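PDB 1UUF: zinc-type alcohol dehydrogenase-like protein YAHK from Escherichia coli, which catalyses the NADPH-dependent reduction of a wide range of aldehydes to their primary alcohols and binds two zinc ions per subunit. Local coordinates for residues 57-62 / 147-152; 339-344 / 360-365; 61-66 / 132-137; 29-34 / 74-79; 23-28 / 38-43. All coordinates share one frame; numbering follows the deposited sequence.

How the contacts relate
Contacts 1 and 2 are core: both draw on the sheet in which strands 49-58 and 359-363 are neighbours, and Tyr149 of contact 1 packs on Ile362 of contact 2. Contact 3, partly buried, shares helix 61-68 with contact 1 and adds polar chemistry around Asp63 next to the catalytic zinc. Contact 4 lies at the surface and joins two loops through an aromatic ring laid on backbone. Contact 5, the N-terminal hairpin, is again largely buried, with Lys24 and Asp39 exposed at its edge; its strands lead into and out of the loop 29-34 used by contact 4. Backbone pairing therefore dominates contacts 2 and 5, whereas single tyrosine rings carry contacts 1, 3 and 4.

Contact 1: residues 57-62 / 147-152; sequences CGVCHS and GGYSQQ. With ZN (zinc ion), chain C.
Cys57 and Tyr149 meet inside the GroES-like catalytic domain, where strand 49-58 leads toward the catalytic zinc and the loop 147-152 passes beside the strand. This is the tightly packed part. Cys57 SG lies in the plane of the tyrosine ring at its edge, 4.0 Å from Tyr149 CD1, a sulfur-aromatic contact that suits a small, polarisable side chain. With SG anti to the backbone N (chi1 -174°), the cysteine also presses against Gly148, its CB 3.6 Å from Gly148 O; a CB on Gly148 would run into the sulfur, so glycine suits this place. Val59 crosses the ring's far end at about a right angle, CG1 touching Tyr149 OH at 3.6 Å, while that buried hydroxyl is hydrogen-bonded to Tyr348. Toward the zinc the two segments part, and the chain turns to the metal and to water. Cys60, at the N-cap of helix 61-68, accepts a nearly straight bond from Ser62 N (3.4 Å to SG, 170°), and the same sulfur binds zinc beside His82 and Cys178. On this more open side the fourth ligand is a water, 2.3 Å from the zinc ion and 2.7 Å from Ser62 OG.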
# COMPACT_ATOMS: atom_id res chain seq x y z
N CYS A 57 -4.02 32.33 -11.45
CA CYS A 57 -4.63 31.07 -11.07
C CYS A 57 -4.18 29.98 -12.03
O CYS A 57 -4.39 30.08 -13.24
CB CYS A 57 -6.16 31.16 -11.08
SG CYS A 57 -6.97 29.65 -10.44
N GLY A 58 -3.55 28.94 -11.49
CA GLY A 58 -3.09 27.84 -12.31
C GLY A 58 -4.26 27.02 -12.80
O GLY A 58 -5.32 26.98 -12.16
N VAL A 59 -4.10 26.37 -13.95
CA VAL A 59 -5.16 25.55 -14.51
C VAL A 59 -4.83 24.09 -14.23
O VAL A 59 -3.80 23.57 -14.68
CB VAL A 59 -5.29 25.79 -16.03
CG1 VAL A 59 -6.42 24.94 -16.60
CG2 VAL A 59 -5.55 27.27 -16.30
N CYS A 60 -5.70 23.44 -13.47
CA CYS A 60 -5.51 22.04 -13.06
C CYS A 60 -6.46 21.11 -13.81
O CYS A 60 -7.55 21.52 -14.22
CB CYS A 60 -5.75 21.91 -11.55
SG CYS A 60 -5.59 20.23 -10.90
N HIS A 61 -6.05 19.86 -13.98
CA HIS A 61 -6.91 18.90 -14.66
C HIS A 61 -8.22 18.72 -13.91
O HIS A 61 -9.23 18.34 -14.49
CB HIS A 61 -6.20 17.55 -14.83
CG HIS A 61 -5.34 17.46 -16.05
ND1 HIS A 61 -4.10 18.05 -16.14
CD2 HIS A 61 -5.57 16.88 -17.26
CE1 HIS A 61 -3.60 17.84 -17.35
NE2 HIS A 61 -4.48 17.14 -18.04
N SER A 62 -8.21 18.99 -12.60
CA SER A 62 -9.43 18.85 -11.83
C SER A 62 -10.46 19.90 -12.26
O SER A 62 -11.66 19.68 -12.14
CB SER A 62 -9.15 18.98 -10.33
OG SER A 62 -8.48 17.82 -9.86
N GLY A 147 -14.57 29.01 -7.48
CA GLY A 147 -13.11 29.07 -7.47
C GLY A 147 -12.31 30.29 -7.88
O GLY A 147 -12.81 31.42 -7.90
N GLY A 148 -11.05 30.03 -8.21
CA GLY A 148 -10.11 31.08 -8.58
C GLY A 148 -10.14 31.69 -9.97
O GLY A 148 -9.32 32.57 -10.25
N TYR A 149 -11.03 31.24 -10.85
CA TYR A 149 -11.13 31.84 -12.18
C TYR A 149 -11.95 33.10 -11.96
O TYR A 149 -12.98 33.30 -12.61
CB TYR A 149 -11.87 30.93 -13.15
CG TYR A 149 -11.15 29.69 -13.63
CD1 TYR A 149 -9.92 29.31 -13.10
CD2 TYR A 149 -11.74 28.88 -14.59
CE1 TYR A 149 -9.30 28.13 -13.53
CE2 TYR A 149 -11.13 27.71 -15.02
CZ TYR A 149 -9.91 27.33 -14.48
OH TYR A 149 -9.35 26.15 -14.90
N SER A 150 -11.51 33.93 -11.02
CA SER A 150 -12.23 35.15 -10.69
C SER A 150 -11.28 36.24 -10.21
O SER A 150 -10.08 36.00 -10.02
CB SER A 150 -13.26 34.84 -9.60
OG SER A 150 -12.64 34.24 -8.48
N GLN A 151 -11.82 37.44 -10.01
CA GLN A 151 -11.02 38.58 -9.58
C GLN A 151 -10.70 38.61 -8.09
O GLN A 151 -9.65 39.14 -7.69
CB GLN A 151 -11.73 39.89 -9.93
CG GLN A 151 -11.98 40.11 -11.40
CD GLN A 151 -12.64 41.45 -11.66
OE1 GLN A 151 -13.71 41.74 -11.12
NE2 GLN A 151 -12.00 42.28 -12.47
N GLN A 152 -11.60 38.08 -7.27
CA GLN A 152 -11.41 38.08 -5.82
C GLN A 152 -11.97 36.82 -5.16
O GLN A 152 -12.81 36.12 -5.72
CB GLN A 152 -12.11 39.30 -5.20
CG GLN A 152 -11.48 40.64 -5.53
CD GLN A 152 -12.26 41.82 -4.96
OE1 GLN A 152 -11.79 42.96 -5.00
NE2 GLN A 152 -13.45 41.55 -4.43
ZN ZN C . -5.93 20.57 -8.57
O HOH W 1 -6.83 18.57 -7.92

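Contact 2: residues 339-344 / 360-365; sequences IRADQI and FVIDNR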
# COMPACT_ATOMS: atom_id res chain seq x y z
N ILE A 339 -1.75 32.64 -19.82
CA ILE A 339 -2.84 32.78 -20.79
C ILE A 339 -3.87 33.79 -20.29
O ILE A 339 -3.86 34.17 -19.12
CB ILE A 339 -3.57 31.43 -21.04
CG1 ILE A 339 -4.19 30.92 -19.73
CG2 ILE A 339 -2.59 30.41 -21.59
CD1 ILE A 339 -4.99 29.64 -19.91
N ARG A 340 -4.74 34.23 -21.20
CA ARG A 340 -5.80 35.16 -20.84
C ARG A 340 -6.94 34.33 -20.27
O ARG A 340 -7.02 33.12 -20.52
CB ARG A 340 -6.30 35.92 -22.07
CG ARG A 340 -5.26 36.76 -22.79
CD ARG A 340 -5.94 37.67 -23.80
NE ARG A 340 -6.74 36.92 -24.77
CZ ARG A 340 -6.27 36.43 -25.91
NH1 ARG A 340 -7.07 35.76 -26.72
NH2 ARG A 340 -5.00 36.62 -26.25
N ALA A 341 -7.83 34.97 -19.51
CA ALA A 341 -8.95 34.26 -18.92
C ALA A 341 -9.90 33.70 -19.98
O ALA A 341 -10.60 32.72 -19.73
CB ALA A 341 -9.70 35.19 -17.97
N ASP A 342 -9.92 34.30 -21.16
CA ASP A 342 -10.80 33.83 -22.22
C ASP A 342 -10.19 32.74 -23.08
O ASP A 342 -10.77 32.33 -24.09
CB ASP A 342 -11.24 34.99 -23.11
CG ASP A 342 -10.07 35.78 -23.67
OD1 ASP A 342 -9.13 35.16 -24.20
OD2 ASP A 342 -10.09 37.02 -23.57
N GLN A 343 -9.02 32.25 -22.68
CA GLN A 343 -8.32 31.21 -23.43
C GLN A 343 -8.31 29.87 -22.69
O GLN A 343 -7.64 28.93 -23.10
CB GLN A 343 -6.88 31.65 -23.72
CG GLN A 343 -6.79 32.78 -24.74
CD GLN A 343 -5.38 33.33 -24.89
OE1 GLN A 343 -5.02 33.85 -25.95
NE2 GLN A 343 -4.58 33.23 -23.84
N ILE A 344 -9.06 29.79 -21.60
CA ILE A 344 -9.07 28.56 -20.82
C ILE A 344 -9.60 27.34 -21.56
O ILE A 344 -9.08 26.23 -21.39
CB ILE A 344 -9.87 28.75 -19.51
CG1 ILE A 344 -9.35 29.99 -18.77
CG2 ILE A 344 -9.68 27.53 -18.61
CD1 ILE A 344 -10.16 30.36 -17.55
N PHE A 360 -0.51 25.74 -17.32
CA PHE A 360 -1.10 26.98 -17.79
C PHE A 360 -1.45 27.80 -16.55
O PHE A 360 -1.89 27.24 -15.54
CB PHE A 360 -2.38 26.73 -18.59
CG PHE A 360 -2.15 26.21 -19.97
CD1 PHE A 360 -2.50 24.91 -20.31
CD2 PHE A 360 -1.59 27.03 -20.95
CE1 PHE A 360 -2.29 24.42 -21.60
CE2 PHE A 360 -1.38 26.56 -22.24
CZ PHE A 360 -1.73 25.25 -22.57
N VAL A 361 -1.24 29.11 -16.62
CA VAL A 361 -1.58 29.99 -15.52
C VAL A 361 -2.32 31.19 -16.09
O VAL A 361 -1.84 31.87 -16.99
CB VAL A 361 -0.34 30.47 -14.75
CG1 VAL A 361 -0.73 31.52 -13.71
CG2 VAL A 361 0.31 29.29 -14.05
N ILE A 362 -3.52 31.43 -15.56
CA ILE A 362 -4.35 32.54 -15.99
C ILE A 362 -3.90 33.87 -15.40
O ILE A 362 -3.59 33.97 -14.21
CB ILE A 362 -5.82 32.31 -15.57
CG1 ILE A 362 -6.35 31.03 -16.21
CG2 ILE A 362 -6.67 33.52 -15.96
CD1 ILE A 362 -7.55 30.45 -15.49
N ASP A 363 -3.85 34.90 -16.25
CA ASP A 363 -3.49 36.24 -15.83
C ASP A 363 -4.87 36.82 -15.50
O ASP A 363 -5.56 37.30 -16.39
CB ASP A 363 -2.88 37.01 -17.00
CG ASP A 363 -2.34 38.37 -16.60
OD1 ASP A 363 -2.77 38.92 -15.57
OD2 ASP A 363 -1.47 38.89 -17.33
N ASN A 364 -5.26 36.75 -14.23
CA ASN A 364 -6.58 37.22 -13.83
C ASN A 364 -6.90 38.68 -14.13
O ASN A 364 -8.07 39.07 -14.15
CB ASN A 364 -6.82 36.92 -12.35
CG ASN A 364 -6.88 35.43 -12.08
OD1 ASN A 364 -5.93 34.70 -12.35
ND2 ASN A 364 -8.01 34.97 -11.55
N ARG A 365 -5.87 39.49 -14.35
CA ARG A 365 -6.10 40.89 -14.66
C ARG A 365 -6.87 40.98 -15.99
O ARG A 365 -7.61 41.94 -16.22
CB ARG A 365 -4.76 41.63 -14.76
CG ARG A 365 -4.82 42.98 -15.45
CD ARG A 365 -4.67 42.83 -16.95
NE ARG A 365 -3.38 42.23 -17.30
CZ ARG A 365 -3.02 41.89 -18.54
NH1 ARG A 365 -1.83 41.35 -18.75
NH2 ARG A 365 -3.85 42.10 -19.55
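A beta-alpha-beta unit is closed where Ile339 pairs with Ile362: strand 336-339 runs parallel to strand 359-363, and helix 344-352 makes the connection between them. Two backbone bonds fix the register, from Ile339 N to Val361 O (2.9 Å) and from Asp363 N to Ile339 O (3.0 Å). Strand 359-363 also bonds to strand 49-58, so this pair extends the sheet of the catalytic domain. The side chains of Ile339 and Ile362 lie on the same face of the sheet, beneath the connecting helix, and branched aliphatic residues fill that layer well. In Ile339, a chi1 of 61° tucks CG1 in over the main chain and turns CG2 toward Phe360; CG2 approaches Phe360 CD2 to 3.6 Å, the two side chains crossing nearly at right angles. The Phe360 ring reaches on to Ala347 and Met351 of the helix. Ile362 uses both of its branches. Its CG2 rests against the small Ala341, 4.0 Å from CB, while its CD1 meets the first residue of the helix, Ile344, in a tight contact of 3.3 Å between the two CD1 atoms. At the outer side of the turn the chemistry becomes ionic: Arg340 NE donates a hydrogen bond to the syn lone pair of Asp342 OD1 at 3.0 Å, part of a salt bridge, with the oxygen 23° out of the guanidinium plane.

Contact 3: residues 61-66 / 132-137; sequences HSDLHQ and GTYNSP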
# COMPACT_ATOMS: atom_id res chain seq x y z
N HIS A 61 -6.05 19.86 -13.98
CA HIS A 61 -6.91 18.90 -14.66
C HIS A 61 -8.22 18.72 -13.91
O HIS A 61 -9.23 18.34 -14.49
CB HIS A 61 -6.20 17.55 -14.83
CG HIS A 61 -5.34 17.46 -16.05
ND1 HIS A 61 -4.10 18.05 -16.14
CD2 HIS A 61 -5.57 16.88 -17.26
CE1 HIS A 61 -3.60 17.84 -17.35
NE2 HIS A 61 -4.48 17.14 -18.04
N SER A 62 -8.21 18.99 -12.60
CA SER A 62 -9.43 18.85 -11.83
C SER A 62 -10.46 19.90 -12.26
O SER A 62 -11.66 19.68 -12.14
CB SER A 62 -9.15 18.98 -10.33
OG SER A 62 -8.48 17.82 -9.86
N ASP A 63 -9.97 21.04 -12.77
CA ASP A 63 -10.87 22.10 -13.22
C ASP A 63 -11.61 21.59 -14.46
O ASP A 63 -12.83 21.70 -14.57
CB ASP A 63 -10.10 23.36 -13.62
CG ASP A 63 -9.29 23.95 -12.48
OD1 ASP A 63 -9.62 23.69 -11.30
OD2 ASP A 63 -8.34 24.70 -12.78
N LEU A 64 -10.83 21.02 -15.38
CA LEU A 64 -11.36 20.48 -16.63
C LEU A 64 -12.39 19.40 -16.33
O LEU A 64 -13.51 19.44 -16.84
CB LEU A 64 -10.20 19.92 -17.45
CG LEU A 64 -10.44 19.41 -18.87
CD1 LEU A 64 -9.10 19.30 -19.59
CD2 LEU A 64 -11.15 18.06 -18.84
N HIS A 65 -12.00 18.44 -15.51
CA HIS A 65 -12.88 17.33 -15.13
C HIS A 65 -14.19 17.85 -14.53
O HIS A 65 -15.27 17.39 -14.89
CB HIS A 65 -12.16 16.42 -14.13
CG HIS A 65 -13.03 15.35 -13.55
ND1 HIS A 65 -13.95 15.60 -12.56
CD2 HIS A 65 -13.10 14.02 -13.80
CE1 HIS A 65 -14.56 14.47 -12.23
NE2 HIS A 65 -14.06 13.50 -12.97
N GLN A 66 -14.09 18.81 -13.63
CA GLN A 66 -15.26 19.38 -12.96
C GLN A 66 -16.28 19.98 -13.93
O GLN A 66 -17.48 19.76 -13.79
CB GLN A 66 -14.82 20.45 -11.96
CG GLN A 66 -15.85 20.80 -10.90
CD GLN A 66 -16.04 19.69 -9.88
OE1 GLN A 66 -16.91 18.83 -10.03
NE2 GLN A 66 -15.22 19.70 -8.84
N GLY A 132 -14.22 22.29 -0.41
CA GLY A 132 -13.32 22.54 -1.52
C GLY A 132 -13.47 23.95 -2.05
O GLY A 132 -14.53 24.56 -1.96
N THR A 133 -12.38 24.47 -2.63
CA THR A 133 -12.36 25.82 -3.17
C THR A 133 -13.50 26.03 -4.17
O THR A 133 -13.99 27.15 -4.33
CB THR A 133 -10.99 26.09 -3.80
OG1 THR A 133 -10.00 25.83 -2.80
CG2 THR A 133 -10.87 27.54 -4.25
N TYR A 134 -13.90 24.96 -4.85
CA TYR A 134 -15.04 25.04 -5.76
C TYR A 134 -15.87 23.76 -5.71
O TYR A 134 -15.35 22.68 -5.47
CB TYR A 134 -14.62 25.38 -7.20
CG TYR A 134 -13.65 24.43 -7.87
CD1 TYR A 134 -14.06 23.19 -8.34
CD2 TYR A 134 -12.32 24.80 -8.07
CE1 TYR A 134 -13.18 22.34 -9.01
CE2 TYR A 134 -11.43 23.97 -8.73
CZ TYR A 134 -11.86 22.74 -9.20
OH TYR A 134 -10.98 21.93 -9.87
N ASN A 135 -17.18 23.93 -5.90
CA ASN A 135 -18.16 22.85 -5.92
C ASN A 135 -18.62 22.26 -4.58
O ASN A 135 -19.27 21.22 -4.56
CB ASN A 135 -17.68 21.70 -6.82
CG ASN A 135 -18.82 20.83 -7.31
OD1 ASN A 135 -18.92 19.65 -6.96
ND2 ASN A 135 -19.70 21.41 -8.11
N SER A 136 -18.29 22.92 -3.48
CA SER A 136 -18.70 22.42 -2.17
C SER A 136 -19.79 23.29 -1.56
O SER A 136 -19.84 24.49 -1.80
CB SER A 136 -17.51 22.35 -1.21
OG SER A 136 -16.66 21.26 -1.51
N PRO A 137 -20.69 22.70 -0.75
CA PRO A 137 -21.75 23.50 -0.14
C PRO A 137 -21.19 24.56 0.81
O PRO A 137 -20.22 24.32 1.53
CB PRO A 137 -22.61 22.45 0.58
CG PRO A 137 -21.64 21.34 0.86
CD PRO A 137 -20.84 21.27 -0.41
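Tyr134 extends from the loop 132-137 to Asp63 and Gln66 on helix 61-68, in the GroES-like domain beside the catalytic zinc. Its chi1 of 58° directs the ring at the first turn of the helix. Asp63 crosses the end of the tyrosine at about a right angle, the carboxylate and ring planes 62° apart, and Tyr134 OH gives Asp63 OD1 a short but weak hydrogen bond of 2.6 Å. Buried, this carboxylate needs several donors: OD1 also accepts from Gly81 N, and OD2 from Cys60 N. Ser62 packs on the same hydroxyl, its CB 3.5 Å from Tyr134 OH. Gln66 runs along the ring's edge in the opposite direction, with CG 3.6 Å from Tyr134 CE1 and its amide almost perpendicular to the ring (88°). That amide stacks on the amide of Asn135, Gln66 CD lying 4.0 Å from Asn135 CG. Tyr134 also stacks on the zinc ligand His82; an alanine here would probably cost Asp63 OD1 one donor and take away the ring that covers the imidazole. The loop is itself braced behind the ring, where Gly132 N donates to Ser136 OG at 2.9 Å.

Contact 4: residues 29-34 / 74-79; sequences YSAKQP and TVYPCV
Tyr76 lies against the backbone of Tyr29 and Ser30, joining two surface loops. Loop 74-79 belongs to the GroES-like domain and holds a cis peptide bond before Pro77; loop 29-34 joins strands 24-27 and 36-39 of the N-terminal hairpin and contains a type I beta turn from Ser30 to Gln33. The first shell surrounds the Tyr76 ring. Ser30 CA sits over one face, 3.8 Å from the ring centroid and 28° off the normal, a CH-pi contact. Thr74 CG2 covers the opposite face, 3.6 Å above the plane, so the aromatic ring is held between the neighbouring loop and its own. At the near end Tyr29 O comes within 3.2 Å of Tyr76 CG; at the far end the small Ala31 sets CB 3.3 Å from Tyr76 OH. Tyr29 adds an apolar touch, its CD2 4.2 Å from Pro77 CB. Shape, not hydrogen bonding, joins these segments. The next shell positions these groups. Prolines after aromatic residues adopt the cis form comparatively readily, and the cis bond bends the chain sharply between Tyr76 and Pro77. Backbone bonding of Cys78 to Ala28 and the bond of Thr74 OG1 to Gln66 O tie this loop down. On the other loop, serine suits the first place of the turn: Ser30 O accepts from Gln33 N, and in an ST turn Lys32 N donates to Ser30 OG at 3.2 Å.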
# COMPACT_ATOMS: atom_id res chain seq x y z
N TYR A 29 -22.10 26.91 -17.35
CA TYR A 29 -23.48 26.76 -16.91
C TYR A 29 -23.94 25.31 -16.99
O TYR A 29 -24.89 24.91 -16.31
CB TYR A 29 -24.40 27.66 -17.73
CG TYR A 29 -24.24 29.14 -17.44
CD1 TYR A 29 -23.62 29.99 -18.36
CD2 TYR A 29 -24.71 29.69 -16.25
CE1 TYR A 29 -23.48 31.35 -18.09
CE2 TYR A 29 -24.57 31.04 -15.97
CZ TYR A 29 -23.96 31.87 -16.90
OH TYR A 29 -23.82 33.21 -16.62
N SER A 30 -23.27 24.52 -17.83
CA SER A 30 -23.58 23.10 -17.98
C SER A 30 -22.32 22.35 -18.40
O SER A 30 -21.32 22.96 -18.78
CB SER A 30 -24.68 22.89 -19.04
OG SER A 30 -24.13 22.76 -20.34
N ALA A 31 -22.37 21.03 -18.33
CA ALA A 31 -21.22 20.20 -18.68
C ALA A 31 -20.82 20.31 -20.15
O ALA A 31 -19.65 20.11 -20.49
CB ALA A 31 -21.51 18.74 -18.33
N LYS A 32 -21.78 20.64 -21.01
CA LYS A 32 -21.50 20.76 -22.44
C LYS A 32 -21.27 22.19 -22.91
O LYS A 32 -21.06 22.42 -24.10
CB LYS A 32 -22.65 20.14 -23.24
CG LYS A 32 -22.76 18.63 -23.09
CD LYS A 32 -23.91 18.08 -23.91
CE LYS A 32 -23.93 16.56 -23.88
NZ LYS A 32 -22.68 15.99 -24.45
N GLN A 33 -21.30 23.14 -21.98
CA GLN A 33 -21.09 24.54 -22.33
C GLN A 33 -19.67 24.98 -22.01
O GLN A 33 -19.18 24.77 -20.90
CB GLN A 33 -22.08 25.43 -21.59
CG GLN A 33 -23.46 25.50 -22.22
CD GLN A 33 -24.45 26.25 -21.36
OE1 GLN A 33 -24.91 25.73 -20.34
NE2 GLN A 33 -24.79 27.47 -21.75
N PRO A 34 -18.99 25.59 -22.99
CA PRO A 34 -17.62 26.07 -22.77
C PRO A 34 -17.60 27.17 -21.71
O PRO A 34 -18.62 27.83 -21.49
CB PRO A 34 -17.21 26.59 -24.14
CG PRO A 34 -17.99 25.71 -25.08
CD PRO A 34 -19.35 25.69 -24.41
N THR A 74 -21.07 17.97 -10.22
CA THR A 74 -20.91 19.40 -10.42
C THR A 74 -22.19 20.20 -10.29
O THR A 74 -23.23 19.85 -10.86
CB THR A 74 -20.30 19.70 -11.81
OG1 THR A 74 -19.01 19.07 -11.91
CG2 THR A 74 -20.13 21.20 -12.01
N VAL A 75 -22.12 21.29 -9.53
CA VAL A 75 -23.24 22.18 -9.33
C VAL A 75 -22.95 23.43 -10.14
O VAL A 75 -21.84 23.96 -10.09
CB VAL A 75 -23.39 22.57 -7.84
CG1 VAL A 75 -24.60 23.47 -7.66
CG2 VAL A 75 -23.52 21.32 -6.99
N TYR A 76 -23.93 23.88 -10.91
CA TYR A 76 -23.74 25.06 -11.74
C TYR A 76 -24.43 26.30 -11.20
O TYR A 76 -25.43 26.20 -10.48
CB TYR A 76 -24.21 24.78 -13.17
CG TYR A 76 -23.57 23.56 -13.77
CD1 TYR A 76 -24.04 22.28 -13.48
CD2 TYR A 76 -22.45 23.67 -14.60
CE1 TYR A 76 -23.43 21.15 -14.00
CE2 TYR A 76 -21.83 22.54 -15.12
CZ TYR A 76 -22.33 21.28 -14.82
OH TYR A 76 -21.72 20.17 -15.33
N PRO A 77 -23.90 27.49 -11.52
CA PRO A 77 -22.71 27.66 -12.36
C PRO A 77 -21.45 27.12 -11.69
O PRO A 77 -21.35 27.11 -10.46
CB PRO A 77 -22.65 29.17 -12.57
CG PRO A 77 -23.22 29.70 -11.30
CD PRO A 77 -24.41 28.80 -11.07
N CYS A 78 -20.50 26.66 -12.49
CA CYS A 78 -19.25 26.14 -11.97
C CYS A 78 -18.09 27.05 -12.33
O CYS A 78 -17.82 27.28 -13.50
CB CYS A 78 -18.98 24.74 -12.52
SG CYS A 78 -17.39 24.05 -11.97
N VAL A 79 -17.40 27.56 -11.31
CA VAL A 79 -16.25 28.42 -11.51
C VAL A 79 -15.07 27.69 -10.90
O VAL A 79 -14.88 27.70 -9.68
CB VAL A 79 -16.43 29.79 -10.82
CG1 VAL A 79 -15.14 30.61 -10.93
CG2 VAL A 79 -17.59 30.54 -11.45

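Contact 5: residues 23-28 / 38-43; sequences IKAVGA and MDITRR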
# COMPACT_ATOMS: atom_id res chain seq x y z
N ILE A 23 -17.89 41.37 -9.34
CA ILE A 23 -16.68 40.50 -9.43
C ILE A 23 -16.74 39.59 -10.66
O ILE A 23 -17.56 38.67 -10.74
CB ILE A 23 -16.55 39.63 -8.16
CG1 ILE A 23 -16.38 40.55 -6.95
CG2 ILE A 23 -15.36 38.68 -8.29
CD1 ILE A 23 -16.45 39.85 -5.62
N LYS A 24 -15.85 39.86 -11.61
CA LYS A 24 -15.81 39.08 -12.84
C LYS A 24 -15.14 37.73 -12.65
O LYS A 24 -14.24 37.57 -11.83
CB LYS A 24 -15.09 39.87 -13.93
CG LYS A 24 -15.83 41.12 -14.37
CD LYS A 24 -15.11 41.84 -15.49
CE LYS A 24 -15.91 43.05 -15.96
NZ LYS A 24 -16.16 44.00 -14.84
N ALA A 25 -15.60 36.76 -13.43
CA ALA A 25 -15.06 35.41 -13.38
C ALA A 25 -15.37 34.70 -14.68
O ALA A 25 -16.01 35.25 -15.58
CB ALA A 25 -15.68 34.65 -12.21
N VAL A 26 -14.90 33.46 -14.78
CA VAL A 26 -15.14 32.63 -15.95
C VAL A 26 -15.60 31.27 -15.43
O VAL A 26 -14.94 30.67 -14.58
CB VAL A 26 -13.85 32.46 -16.79
CG1 VAL A 26 -14.04 31.36 -17.82
CG2 VAL A 26 -13.53 33.77 -17.49
N GLY A 27 -16.74 30.81 -15.92
CA GLY A 27 -17.26 29.52 -15.49
C GLY A 27 -18.19 28.92 -16.52
O GLY A 27 -18.37 29.47 -17.60
N ALA A 28 -18.78 27.78 -16.18
CA ALA A 28 -19.69 27.09 -17.08
C ALA A 28 -21.09 26.96 -16.49
O ALA A 28 -21.25 26.90 -15.27
CB ALA A 28 -19.14 25.72 -17.41
N MET A 38 -18.82 35.58 -16.60
CA MET A 38 -19.98 35.64 -15.73
C MET A 38 -19.63 36.41 -14.46
O MET A 38 -18.49 36.39 -14.00
CB MET A 38 -20.48 34.24 -15.37
CG MET A 38 -19.45 33.32 -14.72
SD MET A 38 -20.19 31.78 -14.11
CE MET A 38 -20.50 30.90 -15.63
N ASP A 39 -20.62 37.10 -13.91
CA ASP A 39 -20.43 37.86 -12.69
C ASP A 39 -20.84 37.00 -11.51
O ASP A 39 -21.82 36.26 -11.58
CB ASP A 39 -21.28 39.13 -12.70
CG ASP A 39 -20.80 40.15 -13.70
OD1 ASP A 39 -21.43 41.22 -13.81
OD2 ASP A 39 -19.78 39.88 -14.38
N ILE A 40 -20.07 37.08 -10.43
CA ILE A 40 -20.37 36.31 -9.23
C ILE A 40 -20.27 37.24 -8.03
O ILE A 40 -19.86 38.39 -8.16
CB ILE A 40 -19.38 35.14 -9.04
CG1 ILE A 40 -17.96 35.67 -8.88
CG2 ILE A 40 -19.47 34.19 -10.22
CD1 ILE A 40 -16.94 34.61 -8.50
N THR A 41 -20.66 36.73 -6.87
CA THR A 41 -20.58 37.54 -5.66
C THR A 41 -19.68 36.84 -4.64
O THR A 41 -19.46 35.63 -4.74
CB THR A 41 -21.97 37.76 -5.03
OG1 THR A 41 -22.49 36.51 -4.57
CG2 THR A 41 -22.93 38.36 -6.05
N ARG A 42 -19.17 37.61 -3.70
CA ARG A 42 -18.31 37.10 -2.63
C ARG A 42 -18.87 37.63 -1.32
O ARG A 42 -19.42 38.73 -1.28
CB ARG A 42 -16.88 37.61 -2.79
CG ARG A 42 -16.12 37.05 -3.98
CD ARG A 42 -16.07 35.54 -3.93
NE ARG A 42 -15.16 34.99 -4.92
CZ ARG A 42 -15.03 33.69 -5.16
NH1 ARG A 42 -15.75 32.81 -4.47
NH2 ARG A 42 -14.16 33.26 -6.07
N ARG A 43 -18.74 36.84 -0.26
CA ARG A 43 -19.24 37.27 1.04
C ARG A 43 -18.37 38.41 1.55
O ARG A 43 -17.23 38.58 1.11
CB ARG A 43 -19.18 36.11 2.04
CG ARG A 43 -17.77 35.63 2.40
CD ARG A 43 -17.80 34.75 3.66
NE ARG A 43 -16.47 34.30 4.08
CZ ARG A 43 -15.83 33.26 3.56
NH1 ARG A 43 -16.39 32.54 2.60
NH2 ARG A 43 -14.63 32.93 4.02
O HOH W 2 -20.47 41.38 -9.18
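Met38 packs along Ala25 and Gly27, and Ile23 along Ile40 and Arg42, in the antiparallel beta hairpin of strands 24-27 and 36-39; Met38 and Ile23 bury the most surface here. Met38 and Ala25 form a hydrogen-bonded pair: Met38 N donates to Ala25 O at 3.0 Å, and the return bond from Ala25 N is weak. An extended chain that bends only at its end (chi3 73°) lays the thioether along the neighbouring strand, SD 3.9 Å from Gly27 CA. A side chain on Gly27 would crowd the sulfur, consistent with glycine at this place. Tyr29, Pro77 and Val79 also pack on Met38, a flexible residue well suited to so uneven a site; an alanine in its place would probably open a gap beside Gly27 and leave these three without their shared partner. Ile23, the first residue modelled, works at the other end. Ile40 N donates to Ile23 O at 3.0 Å, Ile23 CG2 lies 4.0 Å from Ile40 CG1, and Ile23 CD1 reaches the aliphatic part of Arg42, 3.3 Å from CG. The guanidinium of Arg42 bonds beyond the hairpin to Gln152 O and Ser150 OG, with Ile40 CD1 over one face. A water finishes this end, accepting from Ile23 N at 2.6 Å and donating to Ile40 O at 3.2 Å.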